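Local coordinates for protein cyanophycinase-like exopeptidase (actinobacterium SCGC AAA027-L06, PDB 6NQC) that is probably a serine peptidase of family S51, related to the cyanophycinases, that hydrolyses peptide bonds, at residues D211-L223 and V234-L246. Sequence-based numbering, arbitrary orientation.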
loop_
_atom_site.group_PDB
_atom_site.type_symbol
_atom_site.label_atom_id
_atom_site.label_comp_id
_atom_site.label_asym_id
_atom_site.label_seq_id
_atom_site.Cartn_x
_atom_site.Cartn_y
_atom_site.Cartn_z
ATOM N N ASP A 211 -15.130 9.720 5.246
ATOM C CA ASP A 211 -14.537 9.953 3.939
ATOM C C ASP A 211 -14.369 11.443 3.639
ATOM O O ASP A 211 -15.131 12.299 4.098
ATOM C CB ASP A 211 -15.415 9.364 2.825
ATOM C CG ASP A 211 -15.231 7.873 2.633
ATOM O OD1 ASP A 211 -14.201 7.293 3.054
ATOM O OD2 ASP A 211 -16.176 7.265 2.053
ATOM N N SER A 212 -13.364 11.743 2.832
ATOM C CA SER A 212 -13.272 13.033 2.152
ATOM C C SER A 212 -13.293 12.708 0.662
ATOM O O SER A 212 -14.357 12.694 0.047
ATOM C CB SER A 212 -12.027 13.811 2.565
ATOM O OG SER A 212 -12.027 14.026 3.974
ATOM N N ILE A 213 -12.113 12.372 0.092
ATOM C CA ILE A 213 -11.974 11.960 -1.294
ATOM C C ILE A 213 -11.916 10.438 -1.349
ATOM O O ILE A 213 -11.164 9.787 -0.590
ATOM C CB ILE A 213 -10.723 12.574 -1.957
ATOM C CG1 ILE A 213 -10.840 14.083 -2.029
ATOM C CG2 ILE A 213 -10.495 11.904 -3.346
ATOM C CD1 ILE A 213 -9.562 14.764 -2.381
ATOM N N LEU A 214 -12.722 9.869 -2.228
ATOM C CA LEU A 214 -12.827 8.429 -2.404
ATOM C C LEU A 214 -12.455 8.109 -3.836
ATOM O O LEU A 214 -13.031 8.686 -4.777
ATOM C CB LEU A 214 -14.247 7.931 -2.122
ATOM C CG LEU A 214 -14.492 6.449 -2.331
ATOM C CD1 LEU A 214 -13.659 5.650 -1.286
ATOM C CD2 LEU A 214 -15.955 6.068 -2.215
ATOM N N ILE A 215 -11.538 7.152 -4.012
ATOM C CA ILE A 215 -11.113 6.790 -5.356
ATOM C C ILE A 215 -11.173 5.290 -5.502
ATOM O O ILE A 215 -11.025 4.533 -4.525
ATOM C CB ILE A 215 -9.683 7.276 -5.699
ATOM C CG1 ILE A 215 -8.620 6.577 -4.852
ATOM C CG2 ILE A 215 -9.633 8.767 -5.475
ATOM C CD1 ILE A 215 -7.177 6.915 -5.268
ATOM N N GLY A 216 -11.340 4.853 -6.740
ATOM C CA GLY A 216 -11.235 3.452 -7.086
ATOM C C GLY A 216 -10.034 3.238 -7.985
ATOM O O GLY A 216 -9.751 4.058 -8.863
ATOM N N ILE A 217 -9.335 2.133 -7.761
ATOM C CA ILE A 217 -8.171 1.757 -8.566
ATOM C C ILE A 217 -8.454 0.374 -9.133
ATOM O O ILE A 217 -8.674 -0.580 -8.376
ATOM C CB ILE A 217 -6.877 1.777 -7.743
ATOM C CG1 ILE A 217 -6.671 3.192 -7.156
ATOM C CG2 ILE A 217 -5.674 1.397 -8.623
ATOM C CD1 ILE A 217 -5.420 3.298 -6.250
ATOM N N ASP A 218 -8.481 0.283 -10.465
ATOM C CA ASP A 218 -8.682 -0.982 -11.148
ATOM C C ASP A 218 -7.531 -1.962 -10.885
ATOM O O ASP A 218 -6.425 -1.590 -10.461
ATOM C CB ASP A 218 -8.767 -0.797 -12.672
ATOM C CG ASP A 218 -10.078 -0.190 -13.128
ATOM O OD1 ASP A 218 -11.015 -0.171 -12.324
ATOM O OD2 ASP A 218 -10.157 0.278 -14.274
ATOM N N GLU A 219 -7.788 -3.231 -11.209
ATOM C CA GLU A 219 -6.733 -4.231 -11.175
ATOM C C GLU A 219 -5.559 -3.826 -12.071
ATOM O O GLU A 219 -5.712 -3.123 -13.088
ATOM C CB GLU A 219 -7.303 -5.586 -11.587
ATOM C CG GLU A 219 -8.315 -6.085 -10.552
ATOM C CD GLU A 219 -8.630 -7.550 -10.637
ATOM O OE1 GLU A 219 -8.648 -8.092 -11.755
ATOM O OE2 GLU A 219 -8.867 -8.131 -9.577
ATOM N N VAL A 220 -4.370 -4.188 -11.599
ATOM C CA VAL A 220 -3.096 -3.950 -12.268
ATOM C C VAL A 220 -2.944 -2.492 -12.653
ATOM O O VAL A 220 -2.385 -2.163 -13.696
ATOM C CB VAL A 220 -2.986 -4.881 -13.500
ATOM C CG1 VAL A 220 -1.545 -4.919 -13.999
ATOM C CG2 VAL A 220 -3.480 -6.255 -13.154
ATOM N N THR A 221 -3.416 -1.607 -11.781
ATOM C CA THR A 221 -3.297 -0.165 -11.942
ATOM C C THR A 221 -2.856 0.393 -10.598
ATOM O O THR A 221 -3.123 -0.206 -9.537
ATOM C CB THR A 221 -4.614 0.462 -12.368
ATOM O OG1 THR A 221 -5.122 -0.254 -13.511
ATOM C CG2 THR A 221 -4.470 1.913 -12.741
ATOM N N ALA A 222 -2.150 1.531 -10.653
ATOM C CA ALA A 222 -1.648 2.176 -9.454
ATOM C C ALA A 222 -1.744 3.688 -9.612
ATOM O O ALA A 222 -1.856 4.233 -10.719
ATOM C CB ALA A 222 -0.191 1.751 -9.133
ATOM N N LEU A 223 -1.721 4.343 -8.471
ATOM C CA LEU A 223 -1.604 5.788 -8.358
ATOM C C LEU A 223 -0.409 6.062 -7.454
ATOM O O LEU A 223 -0.287 5.452 -6.386
ATOM C CB LEU A 223 -2.882 6.384 -7.786
ATOM C CG LEU A 223 -3.077 7.897 -7.885
ATOM C CD1 LEU A 223 -3.321 8.280 -9.349
ATOM C CD2 LEU A 223 -4.247 8.309 -7.003
ATOM N N VAL A 234 -1.142 8.262 -12.445
ATOM C CA VAL A 234 -1.692 6.947 -12.709
ATOM C C VAL A 234 -0.636 6.146 -13.450
ATOM O O VAL A 234 0.063 6.687 -14.318
ATOM C CB VAL A 234 -2.977 7.035 -13.550
ATOM C CG1 VAL A 234 -3.511 5.617 -13.873
ATOM C CG2 VAL A 234 -4.023 7.858 -12.881
ATOM N N VAL A 235 -0.523 4.865 -13.105
ATOM C CA VAL A 235 0.420 3.935 -13.714
ATOM C C VAL A 235 -0.298 2.608 -13.952
ATOM O O VAL A 235 -1.172 2.198 -13.178
ATOM C CB VAL A 235 1.669 3.731 -12.824
ATOM C CG1 VAL A 235 2.604 2.699 -13.450
ATOM C CG2 VAL A 235 2.410 5.048 -12.588
ATOM N N GLY A 236 0.074 1.938 -15.033
ATOM C CA GLY A 236 -0.376 0.582 -15.253
ATOM C C GLY A 236 -1.460 0.434 -16.306
ATOM O O GLY A 236 -1.639 1.255 -17.202
ATOM N N ASP A 237 -2.197 -0.649 -16.178
ATOM C CA ASP A 237 -2.985 -1.202 -17.273
ATOM C C ASP A 237 -4.381 -0.628 -17.420
ATOM O O ASP A 237 -4.909 -0.636 -18.539
ATOM C CB ASP A 237 -3.064 -2.727 -17.099
ATOM C CG ASP A 237 -1.772 -3.445 -17.549
ATOM O OD1 ASP A 237 -0.836 -2.774 -18.032
ATOM O OD2 ASP A 237 -1.687 -4.677 -17.386
ATOM N N ALA A 238 -5.010 -0.108 -16.351
ATOM C CA ALA A 238 -6.386 0.355 -16.468
ATOM C C ALA A 238 -6.619 1.728 -15.833
ATOM O O ALA A 238 -5.802 2.635 -16.003
ATOM C CB ALA A 238 -7.341 -0.700 -15.884
ATOM N N LYS A 239 -7.742 1.908 -15.139
ATOM C CA LYS A 239 -8.154 3.244 -14.737
ATOM C C LYS A 239 -8.170 3.452 -13.225
ATOM O O LYS A 239 -8.274 2.523 -12.425
ATOM C CB LYS A 239 -9.541 3.578 -15.298
ATOM C CG LYS A 239 -9.705 3.279 -16.786
ATOM C CD LYS A 239 -11.109 3.694 -17.264
ATOM C CE LYS A 239 -11.470 3.088 -18.627
ATOM N NZ LYS A 239 -12.767 2.331 -18.567
ATOM N N VAL A 240 -8.044 4.715 -12.870
ATOM C CA VAL A 240 -8.332 5.221 -11.539
ATOM C C VAL A 240 -9.606 6.043 -11.649
ATOM O O VAL A 240 -9.716 6.922 -12.518
ATOM C CB VAL A 240 -7.191 6.089 -10.996
ATOM C CG1 VAL A 240 -7.625 6.796 -9.717
ATOM C CG2 VAL A 240 -5.965 5.243 -10.773
ATOM N N HIS A 241 -10.539 5.792 -10.749
ATOM C CA HIS A 241 -11.840 6.438 -10.742
ATOM C C HIS A 241 -11.953 7.383 -9.561
ATOM O O HIS A 241 -11.763 6.983 -8.405
ATOM C CB HIS A 241 -12.927 5.372 -10.692
ATOM C CG HIS A 241 -12.705 4.273 -11.668
ATOM N ND1 HIS A 241 -13.359 4.216 -12.883
ATOM C CD2 HIS A 241 -11.874 3.204 -11.634
ATOM C CE1 HIS A 241 -12.956 3.151 -13.548
ATOM N NE2 HIS A 241 -12.059 2.517 -12.813
ATOM N N ILE A 242 -12.225 8.648 -9.864
ATOM C CA ILE A 242 -12.546 9.620 -8.820
ATOM C C ILE A 242 -14.024 9.489 -8.505
ATOM O O ILE A 242 -14.871 9.747 -9.356
ATOM C CB ILE A 242 -12.191 11.041 -9.266
ATOM C CG1 ILE A 242 -10.775 11.074 -9.821
ATOM C CG2 ILE A 242 -12.369 12.026 -8.112
ATOM C CD1 ILE A 242 -9.739 10.331 -8.954
ATOM N N LEU A 243 -14.348 9.109 -7.268
ATOM C CA LEU A 243 -15.727 8.746 -6.947
ATOM C C LEU A 243 -16.465 9.767 -6.096
ATOM O O LEU A 243 -17.655 9.995 -6.328
ATOM C CB LEU A 243 -15.769 7.393 -6.215
ATOM C CG LEU A 243 -15.125 6.236 -6.976
ATOM C CD1 LEU A 243 -15.128 4.999 -6.148
ATOM C CD2 LEU A 243 -15.842 5.988 -8.289
ATOM N N LYS A 244 -15.798 10.362 -5.113
ATOM C CA LYS A 244 -16.437 11.257 -4.155
ATOM C C LYS A 244 -15.398 12.242 -3.656
ATOM O O LYS A 244 -14.210 11.909 -3.558
ATOM C CB LYS A 244 -17.046 10.475 -2.981
ATOM C CG LYS A 244 -17.755 11.351 -2.002
ATOM C CD LYS A 244 -18.648 10.548 -1.090
ATOM C CE LYS A 244 -17.958 10.270 0.222
ATOM N NZ LYS A 244 -18.095 8.858 0.593
ATOM N N GLY A 245 -15.871 13.459 -3.313
ATOM C CA GLY A 245 -15.050 14.531 -2.802
ATOM C C GLY A 245 -14.375 15.375 -3.867
ATOM O O GLY A 245 -13.810 16.423 -3.534
ATOM N N LEU A 246 -14.392 14.933 -5.115
ATOM C CA LEU A 246 -13.996 15.665 -6.303
ATOM C C LEU A 246 -14.905 15.216 -7.441
ATOM O O LEU A 246 -15.532 14.153 -7.365
ATOM C CB LEU A 246 -12.531 15.403 -6.641
ATOM C CG LEU A 246 -11.537 16.043 -5.687
ATOM C CD1 LEU A 246 -10.124 15.520 -6.062
ATOM C CD2 LEU A 246 -11.566 17.534 -5.751
#
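Two antiparallel strand pairs, 213-217 with 240-244 and 221-223 with 234-236, run on from one sheet of this S51 peptidase fold into another, and both segments turn where they pass from one sheet to the other. A classic beta bulge marks the first pair: Leu214 stands opposite two residues, Leu243 and Lys244, and its O accepts Leu243 N at 2.8 Å and Lys244 N at 3.3 Å. Beyond it, Ile215 CG2 packs on Ile242 CD1, branched residues suited to a buried sheet face, while Leu243 CD1 lies over the backbone at Gly216, 3.8 Å from its N. Between the sheets the type II turn from Asp218 to Thr221 is pinned by side chains. Asp218 works with both oxygens: OD1 takes His241 NE2 at 2.9 Å, the carboxylate turned 56° from the ring, and OD2 takes Lys239 N at 3.0 Å, each donor lying above the carboxylate plane. Thr221 OG1, set beside its own N (chi1 -51°), accepts Ala238 N at 2.8 Å and donates to Glu219 O, while its CG2 reaches Val240 CG2. The turn thus presents Glu219, whose OE2 is hydrogen-bonded to His189 ND1, consistent with a Ser-His-Glu triad completed by Ser154. Gly236, at a positive phi that suits glycine, lies against Val220 O, where a CB would clash. At the far end Lys244 bends round so that NZ forms a salt bridge with Asp211 OD2 on its anti lone pair, 2.9 Å away, while Asp211 OD1 makes a second salt bridge, to Arg185 NE.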